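Long-range contacts in folylpolyglutamate synthase/dihydrofolate synthase (PDB 1O5Z), which probably catalyses the ATP-dependent addition of L-glutamate to dihydropteroate and to tetrahydrofolate polyglutamates, the magnesium-requiring ligase steps that make and extend folates: residues A[164-169]-A[198-203]; A[79-84]-A[151-156]; A[328-333]-A[361-366]; A[341-346]-A[412-417]; A[250-255]-A[263-268]. One frame throughout, in Å; residues are numbered along the deposited sequence.

Interaction 1 (A[164-169]-A[198-203]); sequences ATNVVF and SGIIKE
The ammonium group of K202 is clasped by three carbonyl oxygens of 164-169. K202 NZ lies 2.8 Å from N166 OD1 and 2.8 Å from the backbone O of V168. A longer bond, 3.3 Å, runs from K202 NZ to N166 O. V168 receives NZ almost head-on, with a C=O...N angle of 161°, whereas both N166 oxygens are met from well above their carbonyl planes. The lysine reaches these three oxygens because its chain bends twice, at chi2 (-64°) and again at chi4 (47°). N166 works in the other direction too: its ND2 donates to the O of G199 at 3.0 Å, and also to the backbone of R161, so that the amide is fixed in rotation with OD1 turned to the lysine. Cutting K202 back to an alanine would probably leave the oxygens of N166 and V168 without their shared cation.

Farther out, the same lysine packs as a hydrocarbon. Its CB sits over one face of the F169 ring, 4.0 Å from the centroid, in a CH-pi contact, and CB of E203 lies at the ring edge, 4.0 Å from CZ of F169. At the inner end, CG2 of I200 rests 3.6 Å from OD1 of N166, with H56 of strand 53-58 behind both residues. The arrangement ties together two loops that lead into the neighbouring parallel strands 173-175 and 207-209, within the P-loop NTPase-like central domain of the Mur ligase family.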
# COMPACT_ATOMS: atom_id res chain seq x y z
N ALA A 164 -3.35 -11.18 10.33
CA ALA A 164 -2.15 -11.59 11.01
C ALA A 164 -1.49 -10.50 11.83
O ALA A 164 -0.90 -10.78 12.86
CB ALA A 164 -1.15 -12.15 9.99
N THR A 165 -1.59 -9.25 11.39
CA THR A 165 -1.03 -8.13 12.12
C THR A 165 -1.76 -7.80 13.41
O THR A 165 -1.27 -7.00 14.23
CB THR A 165 -1.05 -6.80 11.26
OG1 THR A 165 -2.39 -6.49 10.87
CG2 THR A 165 -0.27 -6.91 9.94
N ASN A 166 -2.97 -8.33 13.58
CA ASN A 166 -3.85 -7.92 14.69
C ASN A 166 -3.53 -8.57 16.05
O ASN A 166 -4.32 -8.54 16.98
CB ASN A 166 -5.31 -8.20 14.32
CG ASN A 166 -6.26 -7.44 15.16
OD1 ASN A 166 -5.98 -6.27 15.51
ND2 ASN A 166 -7.37 -8.08 15.55
N VAL A 167 -2.35 -9.18 16.13
CA VAL A 167 -1.81 -9.71 17.36
C VAL A 167 -1.21 -8.60 18.22
O VAL A 167 -0.81 -8.85 19.36
CB VAL A 167 -0.79 -10.81 17.06
CG1 VAL A 167 -1.50 -11.97 16.38
CG2 VAL A 167 0.35 -10.34 16.21
N VAL A 168 -1.11 -7.39 17.67
CA VAL A 168 -0.45 -6.29 18.38
C VAL A 168 -1.41 -5.61 19.33
O VAL A 168 -2.62 -5.75 19.21
CB VAL A 168 0.11 -5.20 17.41
CG1 VAL A 168 1.08 -5.80 16.43
CG2 VAL A 168 -0.99 -4.43 16.67
N PHE A 169 -0.82 -4.89 20.29
CA PHE A 169 -1.49 -3.86 21.09
C PHE A 169 -0.79 -2.50 20.85
O PHE A 169 0.27 -2.23 21.41
CB PHE A 169 -1.44 -4.24 22.54
CG PHE A 169 -2.69 -3.97 23.24
CD1 PHE A 169 -3.69 -4.95 23.29
CD2 PHE A 169 -2.90 -2.72 23.85
CE1 PHE A 169 -4.89 -4.71 23.93
CE2 PHE A 169 -4.10 -2.44 24.54
CZ PHE A 169 -5.11 -3.43 24.59
N SER A 198 -13.10 -2.92 12.48
CA SER A 198 -12.99 -2.46 13.83
C SER A 198 -12.51 -3.52 14.81
O SER A 198 -12.40 -3.21 15.99
CB SER A 198 -14.27 -1.75 14.34
OG SER A 198 -15.39 -2.15 13.65
N GLY A 199 -12.17 -4.74 14.33
CA GLY A 199 -11.43 -5.73 15.14
C GLY A 199 -10.01 -5.37 15.55
O GLY A 199 -9.42 -6.04 16.41
N ILE A 200 -9.43 -4.34 14.90
CA ILE A 200 -8.15 -3.75 15.32
C ILE A 200 -8.27 -2.67 16.40
O ILE A 200 -7.26 -2.12 16.83
CB ILE A 200 -7.36 -3.20 14.10
CG1 ILE A 200 -7.90 -1.83 13.62
CG2 ILE A 200 -7.45 -4.19 12.91
CD1 ILE A 200 -6.88 -1.13 12.67
N ILE A 201 -9.49 -2.34 16.80
CA ILE A 201 -9.72 -1.47 17.97
C ILE A 201 -9.44 -2.26 19.25
O ILE A 201 -10.01 -3.33 19.46
CB ILE A 201 -11.15 -0.90 18.02
CG1 ILE A 201 -11.44 -0.07 16.77
CG2 ILE A 201 -11.31 -0.03 19.28
CD1 ILE A 201 -12.91 0.38 16.61
N LYS A 202 -8.57 -1.69 20.10
CA LYS A 202 -8.03 -2.36 21.26
C LYS A 202 -8.33 -1.55 22.51
O LYS A 202 -8.49 -0.32 22.45
CB LYS A 202 -6.53 -2.55 21.08
CG LYS A 202 -6.13 -3.49 19.93
CD LYS A 202 -6.62 -4.94 20.15
CE LYS A 202 -6.55 -5.75 18.88
NZ LYS A 202 -5.25 -5.61 18.15
N GLU A 203 -8.41 -2.24 23.64
CA GLU A 203 -8.86 -1.65 24.89
C GLU A 203 -8.06 -0.41 25.27
O GLU A 203 -6.86 -0.46 25.41
CB GLU A 203 -8.75 -2.67 26.02
CG GLU A 203 -9.30 -2.21 27.37
CD GLU A 203 -10.81 -2.15 27.43
OE1 GLU A 203 -11.47 -2.73 26.54
OE2 GLU A 203 -11.33 -1.54 28.40

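Interaction 2 (A[79-84]-A[151-156]); sequences YRVGSY and IAVLEV
V81 and I151 open a parallel pairing of strands 81-84 and 151-155, neighbours in the large mixed sheet of the Mur ligase middle domain, which has a P-loop NTPase-like fold. Five backbone bonds stitch the strands, alternating in direction: I151 N to R80 O, G82 N to I151 O, V153 N to G82 O, Y84 N to V153 O and E155 N to Y84 O. The strand axes run 12° from parallel, and the tightest link is V153 N to G82 O at 2.8 Å.

The face bearing V81, S83, I151 and V153 is closely packed beneath helix 63-77. V81 and I151 lie side by side, with V81 CG2 4.1 Å from I151 CG2. The other branch of V81, CG1, crosses to CG2 of V153 at 4.2 Å. With I151 CG1 swung anti to the backbone N (chi1 173°), CG2 is left to meet both V81 and CB of Y79. The opposite face, that of A152, Y84 and L154, is buried by helix 132-146. There G82 and A152 approach to 4.4 Å between CA atoms, the closest such pair.

The contact is looser at its start. The R80 side chain leads away from 151-156 to bond the backbone of K147, and Y79, partly exposed, offers I151 little beyond its CB while its hydroxyl reaches P289. At the far end E155 OE1 bonds a bound molecule of unknown identity. Beside it, Y84 points its hydroxyl to T137 and sets its CB 3.7 Å from CD2 of L154.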
# COMPACT_ATOMS: atom_id res chain seq x y z
N TYR A 79 13.35 8.23 15.18
CA TYR A 79 13.03 6.89 15.71
C TYR A 79 13.57 5.78 14.80
O TYR A 79 13.61 5.90 13.57
CB TYR A 79 11.49 6.68 15.88
CG TYR A 79 10.84 7.56 16.92
CD1 TYR A 79 10.21 8.72 16.54
CD2 TYR A 79 10.85 7.24 18.27
CE1 TYR A 79 9.59 9.54 17.44
CE2 TYR A 79 10.25 8.09 19.22
CZ TYR A 79 9.62 9.25 18.76
OH TYR A 79 8.98 10.14 19.58
N ARG A 80 13.93 4.66 15.43
CA ARG A 80 14.24 3.47 14.68
C ARG A 80 12.90 2.79 14.41
O ARG A 80 12.25 2.28 15.36
CB ARG A 80 15.18 2.57 15.46
CG ARG A 80 15.74 1.42 14.66
CD ARG A 80 16.91 0.71 15.33
NE ARG A 80 18.00 0.72 14.37
CZ ARG A 80 18.60 -0.34 13.84
NH1 ARG A 80 18.33 -1.56 14.22
NH2 ARG A 80 19.52 -0.15 12.93
N VAL A 81 12.51 2.75 13.13
CA VAL A 81 11.18 2.35 12.74
C VAL A 81 11.19 1.10 11.87
O VAL A 81 11.86 1.06 10.86
CB VAL A 81 10.49 3.51 11.95
CG1 VAL A 81 9.08 3.16 11.46
CG2 VAL A 81 10.46 4.75 12.81
N GLY A 82 10.42 0.08 12.26
CA GLY A 82 10.08 -1.01 11.35
C GLY A 82 8.74 -0.67 10.72
O GLY A 82 7.88 -0.10 11.35
N SER A 83 8.57 -0.98 9.45
CA SER A 83 7.31 -0.75 8.80
C SER A 83 7.01 -1.96 7.92
O SER A 83 7.89 -2.59 7.34
CB SER A 83 7.31 0.58 8.00
OG SER A 83 8.38 0.64 7.07
N TYR A 84 5.72 -2.29 7.92
CA TYR A 84 5.20 -3.54 7.37
C TYR A 84 4.07 -3.26 6.38
O TYR A 84 3.08 -2.68 6.77
CB TYR A 84 4.71 -4.47 8.48
CG TYR A 84 4.31 -5.78 7.94
CD1 TYR A 84 5.18 -6.53 7.16
CD2 TYR A 84 3.04 -6.27 8.13
CE1 TYR A 84 4.79 -7.75 6.63
CE2 TYR A 84 2.64 -7.48 7.59
CZ TYR A 84 3.52 -8.22 6.85
OH TYR A 84 3.09 -9.42 6.30
N ILE A 151 9.76 1.47 17.27
CA ILE A 151 8.38 1.35 16.90
C ILE A 151 8.19 0.69 15.56
O ILE A 151 9.01 0.84 14.64
CB ILE A 151 7.69 2.73 16.98
CG1 ILE A 151 6.30 2.67 16.42
CG2 ILE A 151 8.49 3.83 16.30
CD1 ILE A 151 5.52 3.84 16.84
N ALA A 152 7.11 -0.08 15.47
CA ALA A 152 6.74 -0.72 14.21
C ALA A 152 5.40 -0.15 13.72
O ALA A 152 4.48 -0.03 14.49
CB ALA A 152 6.69 -2.24 14.36
N VAL A 153 5.33 0.22 12.45
CA VAL A 153 4.08 0.66 11.82
C VAL A 153 3.61 -0.45 10.93
O VAL A 153 4.33 -0.89 10.04
CB VAL A 153 4.30 1.94 11.02
CG1 VAL A 153 2.99 2.46 10.44
CG2 VAL A 153 4.93 3.01 11.91
N LEU A 154 2.39 -0.91 11.18
CA LEU A 154 1.86 -2.10 10.55
C LEU A 154 0.62 -1.79 9.76
O LEU A 154 -0.38 -1.38 10.30
CB LEU A 154 1.52 -3.13 11.61
CG LEU A 154 2.65 -3.31 12.62
CD1 LEU A 154 2.09 -3.94 13.87
CD2 LEU A 154 3.69 -4.16 12.00
N GLU A 155 0.72 -2.04 8.47
CA GLU A 155 -0.39 -2.04 7.59
C GLU A 155 -1.15 -3.40 7.67
O GLU A 155 -0.58 -4.46 7.46
CB GLU A 155 0.09 -1.76 6.14
CG GLU A 155 -1.06 -1.76 5.16
CD GLU A 155 -0.67 -1.66 3.74
OE1 GLU A 155 0.54 -1.62 3.42
OE2 GLU A 155 -1.61 -1.58 2.93
N VAL A 156 -2.44 -3.33 7.90
CA VAL A 156 -3.30 -4.48 7.87
C VAL A 156 -3.20 -5.11 6.49
O VAL A 156 -3.19 -4.39 5.45
CB VAL A 156 -4.75 -4.10 8.16
CG1 VAL A 156 -5.66 -5.28 7.98
CG2 VAL A 156 -4.88 -3.47 9.58

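Interaction 3 (A[328-333]-A[361-366]); sequences GAESLV and LRKYTG
Y364 presses its ring and hydroxyl against one side of the helix that contains 328-333. CB of A329 lies 3.2 Å from OH of Y364, and CD2 of L332 approaches the same oxygen to 3.4 Å, its side chain crossing the tyrosine at about a right angle. Farther down the ring, CG2 of V333 meets CD2 of Y364 at 3.5 Å. Next to it, K363 lays its CG 3.7 Å from CB of A329 and then runs on to E330, where NZ and OE2 form a salt bridge at a long 3.6 Å. A bend in E330 at chi2 (88°) turns its carboxylate across the lysine chain. A water lies between its other oxygen, OE1, and the backbone O of K363, 2.7 Å from the latter.

Helix 326-339 is thereby joined to the turn between helix 357-361 and strand 370-373 in the C-terminal glutamate ligase domain of the Mur ligase family, an alpha/beta fold. Behind the tyrosine stand I349 and T418 from two strands of the central sheet, and L332 leans on V416 and T418. The turn is shaped by a bond from Y364 N to L361 O, while L361 itself is buried against M390 and F394 of helix 384-394.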
# COMPACT_ATOMS: atom_id res chain seq x y z
N GLY A 328 -11.19 1.81 -10.08
CA GLY A 328 -9.85 2.36 -10.01
C GLY A 328 -9.46 3.20 -11.22
O GLY A 328 -8.77 4.22 -11.11
N ALA A 329 -9.86 2.74 -12.39
CA ALA A 329 -9.64 3.45 -13.64
C ALA A 329 -10.35 4.82 -13.66
O ALA A 329 -9.80 5.84 -14.03
CB ALA A 329 -10.12 2.59 -14.77
N GLU A 330 -11.60 4.82 -13.25
CA GLU A 330 -12.38 6.05 -13.13
C GLU A 330 -11.68 7.04 -12.18
O GLU A 330 -11.65 8.23 -12.46
CB GLU A 330 -13.77 5.69 -12.61
CG GLU A 330 -14.80 6.82 -12.59
CD GLU A 330 -15.54 6.94 -13.92
OE1 GLU A 330 -14.85 7.24 -14.94
OE2 GLU A 330 -16.78 6.70 -13.92
N SER A 331 -11.13 6.56 -11.07
CA SER A 331 -10.34 7.42 -10.17
C SER A 331 -9.08 7.96 -10.82
O SER A 331 -8.67 9.08 -10.54
CB SER A 331 -9.86 6.64 -8.94
OG SER A 331 -10.96 6.34 -8.15
N LEU A 332 -8.45 7.12 -11.62
CA LEU A 332 -7.26 7.54 -12.30
C LEU A 332 -7.59 8.74 -13.15
O LEU A 332 -6.89 9.73 -13.11
CB LEU A 332 -6.69 6.39 -13.15
CG LEU A 332 -5.50 6.81 -14.02
CD1 LEU A 332 -4.41 7.34 -13.08
CD2 LEU A 332 -4.99 5.68 -14.84
N VAL A 333 -8.68 8.65 -13.90
CA VAL A 333 -9.03 9.65 -14.88
C VAL A 333 -9.36 10.96 -14.21
O VAL A 333 -9.07 12.02 -14.75
CB VAL A 333 -10.25 9.18 -15.69
CG1 VAL A 333 -10.89 10.34 -16.46
CG2 VAL A 333 -9.90 8.03 -16.63
N LEU A 361 -11.47 -0.21 -20.00
CA LEU A 361 -11.06 0.53 -21.22
C LEU A 361 -11.97 1.72 -21.51
O LEU A 361 -11.54 2.78 -21.97
CB LEU A 361 -11.04 -0.41 -22.45
CG LEU A 361 -9.96 -1.48 -22.49
CD1 LEU A 361 -10.18 -2.55 -23.58
CD2 LEU A 361 -8.64 -0.82 -22.67
N ARG A 362 -13.23 1.53 -21.20
CA ARG A 362 -14.24 2.52 -21.42
C ARG A 362 -14.05 3.77 -20.61
O ARG A 362 -14.53 4.83 -20.98
CB ARG A 362 -15.57 1.93 -21.04
CG ARG A 362 -16.03 0.80 -21.96
CD ARG A 362 -17.25 0.05 -21.45
NE ARG A 362 -18.49 0.55 -22.02
CZ ARG A 362 -19.03 0.08 -23.14
NH1 ARG A 362 -18.46 -0.90 -23.84
NH2 ARG A 362 -20.16 0.59 -23.58
N LYS A 363 -13.38 3.66 -19.47
CA LYS A 363 -13.10 4.83 -18.63
C LYS A 363 -12.17 5.82 -19.35
O LYS A 363 -12.25 7.04 -19.16
CB LYS A 363 -12.48 4.41 -17.28
CG LYS A 363 -13.36 3.46 -16.44
CD LYS A 363 -14.82 3.92 -16.35
CE LYS A 363 -15.63 2.94 -15.52
NZ LYS A 363 -17.01 3.39 -15.27
N TYR A 364 -11.33 5.26 -20.22
CA TYR A 364 -10.24 5.98 -20.83
C TYR A 364 -10.53 6.61 -22.17
O TYR A 364 -9.62 7.18 -22.79
CB TYR A 364 -9.04 5.05 -20.96
CG TYR A 364 -8.55 4.61 -19.63
CD1 TYR A 364 -8.31 3.28 -19.38
CD2 TYR A 364 -8.37 5.53 -18.60
CE1 TYR A 364 -7.89 2.87 -18.16
CE2 TYR A 364 -7.95 5.11 -17.36
CZ TYR A 364 -7.70 3.78 -17.15
OH TYR A 364 -7.25 3.34 -15.92
N THR A 365 -11.79 6.55 -22.60
CA THR A 365 -12.15 7.15 -23.86
C THR A 365 -12.08 8.67 -23.76
O THR A 365 -12.38 9.24 -22.72
CB THR A 365 -13.58 6.65 -24.37
OG1 THR A 365 -14.66 7.07 -23.49
CG2 THR A 365 -13.64 5.12 -24.41
N GLY A 366 -11.67 9.32 -24.84
CA GLY A 366 -11.72 10.78 -24.89
C GLY A 366 -10.61 11.48 -24.14
O GLY A 366 -10.68 12.69 -23.96
O HOH W 1 -13.82 8.24 -17.30

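Interaction 4 (A[341-346]-A[412-417]); sequences NGEPLS and ERATVV
R413 lies along the edge formed by P344, L345 and S346, and its atoms meet these residues in turn. CB sits 3.7 Å from the backbone O of P344 and a little closer to OG of S346. CG is farther from both oxygens. CD comes up to 3.3 Å from OG of S346, and NE passes 4.1 Å from CB of P344. At the tip, S346 OG and P344 CB both lie at the edge of the guanidinium, near its plane, with OG 3.9 Å from NH1. The chain stays extended from CG to NE (chi3 -180°), which lets the aliphatic part follow the segment. OG of S346 is buried here without a hydrogen-bonding partner in the model. A glycine in place of R413 would probably uncover P344 and open a gap beside that hydroxyl.

The backbone pairing begins just beyond. S346 N donates to the O of A414, and S346 O accepts from V416 N at 2.9 Å in a nearly straight bond (N-H...O 174°). Ahead of it the strands have splayed apart, and a water spans the opening: it donates to P344 O and E343 OE1 and accepts from A414 N. On the buried side, CD2 of L345 packs 3.7 Å from CB of A414, below L336 of helix 326-339. T415, on the other face, bonds the O of R413 and the hydroxyl of T411. The contact is the start of the parallel pairing of strands 345-349 and 414-418, adjacent in the mixed sheet of the Mur ligase C-terminal domain.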
# COMPACT_ATOMS: atom_id res chain seq x y z
N ASN A 341 -4.51 18.74 -17.06
CA ASN A 341 -5.65 19.23 -17.79
C ASN A 341 -5.35 19.61 -19.27
O ASN A 341 -5.95 19.04 -20.23
CB ASN A 341 -6.25 20.39 -17.05
CG ASN A 341 -7.54 20.85 -17.65
OD1 ASN A 341 -8.39 20.03 -17.98
ND2 ASN A 341 -7.71 22.16 -17.81
N GLY A 342 -4.41 20.53 -19.47
CA GLY A 342 -3.97 20.91 -20.83
C GLY A 342 -3.08 19.89 -21.57
O GLY A 342 -2.78 20.06 -22.75
N GLU A 343 -2.68 18.82 -20.90
CA GLU A 343 -1.60 17.99 -21.40
C GLU A 343 -2.03 16.91 -22.37
O GLU A 343 -3.04 16.24 -22.12
CB GLU A 343 -0.91 17.33 -20.22
CG GLU A 343 -0.00 18.29 -19.48
CD GLU A 343 1.26 18.54 -20.27
OE1 GLU A 343 2.11 17.58 -20.36
OE2 GLU A 343 1.36 19.68 -20.82
N PRO A 344 -1.29 16.77 -23.47
CA PRO A 344 -1.44 15.61 -24.35
C PRO A 344 -0.88 14.40 -23.67
O PRO A 344 0.19 14.48 -23.07
CB PRO A 344 -0.59 15.95 -25.57
CG PRO A 344 0.36 16.98 -25.09
CD PRO A 344 -0.30 17.73 -24.01
N LEU A 345 -1.61 13.29 -23.74
CA LEU A 345 -1.27 12.08 -23.02
C LEU A 345 -1.28 10.86 -23.90
O LEU A 345 -2.00 10.81 -24.89
CB LEU A 345 -2.27 11.82 -21.91
CG LEU A 345 -2.38 12.86 -20.81
CD1 LEU A 345 -3.46 12.38 -19.87
CD2 LEU A 345 -1.03 13.08 -20.07
N SER A 346 -0.47 9.90 -23.52
CA SER A 346 -0.39 8.61 -24.15
C SER A 346 -0.69 7.58 -23.06
O SER A 346 -0.48 7.84 -21.90
CB SER A 346 1.01 8.37 -24.73
OG SER A 346 1.27 9.22 -25.81
N GLU A 412 6.57 9.97 -26.41
CA GLU A 412 7.11 11.30 -26.21
C GLU A 412 6.31 12.03 -25.14
O GLU A 412 6.88 12.79 -24.32
CB GLU A 412 6.99 12.10 -27.51
CG GLU A 412 7.41 11.36 -28.75
CD GLU A 412 8.92 11.31 -28.92
OE1 GLU A 412 9.65 10.97 -27.95
OE2 GLU A 412 9.40 11.60 -30.05
N ARG A 413 4.98 11.82 -25.17
CA ARG A 413 4.05 12.48 -24.30
C ARG A 413 4.14 11.92 -22.92
O ARG A 413 4.59 10.81 -22.73
CB ARG A 413 2.63 12.29 -24.79
CG ARG A 413 2.32 12.92 -26.14
CD ARG A 413 0.99 12.37 -26.71
NE ARG A 413 0.61 12.91 -28.00
CZ ARG A 413 0.63 12.24 -29.16
NH1 ARG A 413 1.04 10.99 -29.26
NH2 ARG A 413 0.23 12.86 -30.26
N ALA A 414 3.69 12.71 -21.96
CA ALA A 414 3.39 12.20 -20.65
C ALA A 414 2.53 10.89 -20.77
O ALA A 414 1.48 10.87 -21.44
CB ALA A 414 2.68 13.28 -19.82
N THR A 415 3.04 9.80 -20.18
CA THR A 415 2.54 8.45 -20.46
C THR A 415 1.95 7.84 -19.21
O THR A 415 2.62 7.79 -18.18
CB THR A 415 3.66 7.57 -20.96
OG1 THR A 415 4.11 8.06 -22.21
CG2 THR A 415 3.17 6.16 -21.27
N VAL A 416 0.70 7.38 -19.31
CA VAL A 416 -0.01 6.70 -18.26
C VAL A 416 0.19 5.20 -18.49
O VAL A 416 -0.19 4.67 -19.51
CB VAL A 416 -1.52 7.02 -18.29
CG1 VAL A 416 -2.26 6.16 -17.26
CG2 VAL A 416 -1.78 8.51 -18.05
N VAL A 417 0.80 4.53 -17.51
CA VAL A 417 0.99 3.10 -17.53
C VAL A 417 0.03 2.48 -16.50
O VAL A 417 0.15 2.69 -15.31
CB VAL A 417 2.48 2.74 -17.21
CG1 VAL A 417 2.68 1.24 -17.24
CG2 VAL A 417 3.41 3.41 -18.19
O HOH W 2 2.62 15.45 -22.66

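Interaction 5 (A[250-255]-A[263-268]); sequences NRFDYC and LVLTMN
N250 with L265 and F252 with L263 form antiparallel hydrogen-bonded pairs on either side of the non-hydrogen-bonded pair R251-V264, with the strand segments 140° apart in direction. Each outer pair has two backbone bonds, of which L263 N to F252 O is the shortest at 2.7 Å.

The N250 side chain extends this ladder past the end of the strand. Its ND2 donates to OD1 of N268 at 2.9 Å in an almost straight bond (174°), which lies in the amide plane of N250 but comes from above the carbonyl plane of N268; the two amides stand 81° apart. The same nitrogen also reaches the O of L265, 3.2 Å away, an oxygen already taken by N250 N. OD1 of N250 is held by Y339 and the backbone of K246, and OD1 of N268 also accepts from H248 N, so both amides are fixed in rotation.

On the same face of the sheet, F252 adopts chi1 67°, which folds its ring back across the partner strand. CB of L263 lies over one ring face, 3.8 Å from the centroid, in a CH-pi contact, and CD1 of that leucine touches CE2 of F252 at 3.6 Å. L265 CG approaches CE1, while I273 and A276 of helix 271-286 close over the phenylalanine. On the opposite face, V264 CG2 sits over the R251 guanidinium, 3.2 Å from NH1, and R251 NH2 pairs with E249. The whole is a beta hairpin, strands 250-255 and 259-265, within a small three-stranded antiparallel sheet whose apolar face packs on a helix.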
# COMPACT_ATOMS: atom_id res chain seq x y z
N ASN A 250 1.93 19.57 -3.27
CA ASN A 250 0.52 19.70 -2.91
C ASN A 250 0.40 20.22 -1.51
O ASN A 250 0.80 19.60 -0.55
CB ASN A 250 -0.18 18.36 -3.05
CG ASN A 250 -0.09 17.81 -4.47
OD1 ASN A 250 -0.82 18.26 -5.36
ND2 ASN A 250 0.85 16.87 -4.68
N ARG A 251 -0.21 21.38 -1.41
CA ARG A 251 -0.08 22.22 -0.26
C ARG A 251 -1.42 22.25 0.50
O ARG A 251 -2.49 22.39 -0.09
CB ARG A 251 0.41 23.57 -0.75
CG ARG A 251 0.85 24.56 0.28
CD ARG A 251 1.60 25.77 -0.35
NE ARG A 251 2.64 25.39 -1.34
CZ ARG A 251 3.95 25.12 -1.07
NH1 ARG A 251 4.46 25.18 0.17
NH2 ARG A 251 4.74 24.79 -2.08
N PHE A 252 -1.35 22.07 1.82
CA PHE A 252 -2.53 22.04 2.69
C PHE A 252 -2.25 22.50 4.13
O PHE A 252 -1.10 22.51 4.58
CB PHE A 252 -3.15 20.64 2.68
CG PHE A 252 -2.30 19.59 3.29
CD1 PHE A 252 -1.14 19.15 2.65
CD2 PHE A 252 -2.65 19.05 4.54
CE1 PHE A 252 -0.32 18.13 3.25
CE2 PHE A 252 -1.85 18.06 5.17
CZ PHE A 252 -0.68 17.59 4.51
N ASP A 253 -3.32 22.91 4.82
CA ASP A 253 -3.31 23.14 6.28
C ASP A 253 -3.89 21.92 6.99
O ASP A 253 -4.73 21.22 6.44
CB ASP A 253 -4.14 24.37 6.66
CG ASP A 253 -3.75 25.61 5.91
OD1 ASP A 253 -2.58 25.68 5.45
OD2 ASP A 253 -4.54 26.55 5.70
N TYR A 254 -3.42 21.67 8.21
CA TYR A 254 -3.96 20.62 9.08
C TYR A 254 -4.44 21.24 10.40
O TYR A 254 -3.76 22.12 10.92
CB TYR A 254 -2.88 19.58 9.37
CG TYR A 254 -3.27 18.58 10.45
CD1 TYR A 254 -4.04 17.45 10.16
CD2 TYR A 254 -2.87 18.77 11.77
CE1 TYR A 254 -4.40 16.53 11.16
CE2 TYR A 254 -3.21 17.87 12.77
CZ TYR A 254 -3.98 16.76 12.47
OH TYR A 254 -4.32 15.89 13.47
N CYS A 255 -5.59 20.80 10.92
CA CYS A 255 -6.09 21.17 12.25
C CYS A 255 -6.37 19.93 13.08
O CYS A 255 -7.32 19.23 12.81
CB CYS A 255 -7.41 21.93 12.15
SG CYS A 255 -7.32 23.49 11.25
N LEU A 263 1.56 22.72 4.67
CA LEU A 263 2.23 21.45 4.56
C LEU A 263 2.24 21.03 3.11
O LEU A 263 1.35 21.36 2.35
CB LEU A 263 1.51 20.40 5.39
CG LEU A 263 1.38 20.65 6.89
CD1 LEU A 263 0.42 19.64 7.45
CD2 LEU A 263 2.71 20.51 7.59
N VAL A 264 3.24 20.26 2.73
CA VAL A 264 3.45 19.86 1.37
C VAL A 264 3.56 18.34 1.27
O VAL A 264 4.34 17.70 2.00
CB VAL A 264 4.70 20.55 0.80
CG1 VAL A 264 4.98 20.10 -0.64
CG2 VAL A 264 4.51 22.08 0.85
N LEU A 265 2.73 17.78 0.40
CA LEU A 265 2.87 16.41 -0.01
C LEU A 265 3.46 16.32 -1.39
O LEU A 265 3.05 16.99 -2.32
CB LEU A 265 1.53 15.75 -0.12
CG LEU A 265 0.86 15.05 1.02
CD1 LEU A 265 -0.33 14.42 0.37
CD2 LEU A 265 1.72 13.99 1.67
N THR A 266 4.38 15.40 -1.53
CA THR A 266 4.94 15.11 -2.81
C THR A 266 3.97 14.24 -3.58
O THR A 266 3.71 14.48 -4.76
CB THR A 266 6.27 14.46 -2.59
OG1 THR A 266 7.09 15.44 -1.94
CG2 THR A 266 7.01 14.20 -3.89
N MET A 267 3.40 13.27 -2.87
CA MET A 267 2.36 12.40 -3.43
C MET A 267 1.22 13.23 -3.98
O MET A 267 0.77 14.21 -3.35
CB MET A 267 1.78 11.51 -2.36
CG MET A 267 2.67 10.41 -1.90
SD MET A 267 1.81 9.55 -0.56
CE MET A 267 0.71 8.63 -1.59
N ASN A 268 0.75 12.84 -5.16
CA ASN A 268 -0.27 13.60 -5.87
C ASN A 268 -1.60 12.95 -5.70
O ASN A 268 -1.66 11.77 -5.44
CB ASN A 268 0.09 13.70 -7.30
CG ASN A 268 1.35 14.45 -7.49
OD1 ASN A 268 1.40 15.70 -7.31
ND2 ASN A 268 2.42 13.71 -7.83

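Interactions 2, 1 and 5 follow one another along the chain within the Mur ligase middle domain, and interactions 3 and 4 come later in the glutamate ligase domain. Interactions 1 and 2 have centres about 14 Å apart and touch through V168 and L154, joining the large mixed sheet to the loops at its strand ends. Interaction 5 belongs to a separate three-stranded sheet, its centre about 22 Å from that of interaction 2. Interactions 3 and 4 alternate along the chain and meet where L332 packs on V416, helix against sheet. Interactions 1 and 4, about 43 Å apart between centres, lie in different domains, consistent with a two-domain ligase.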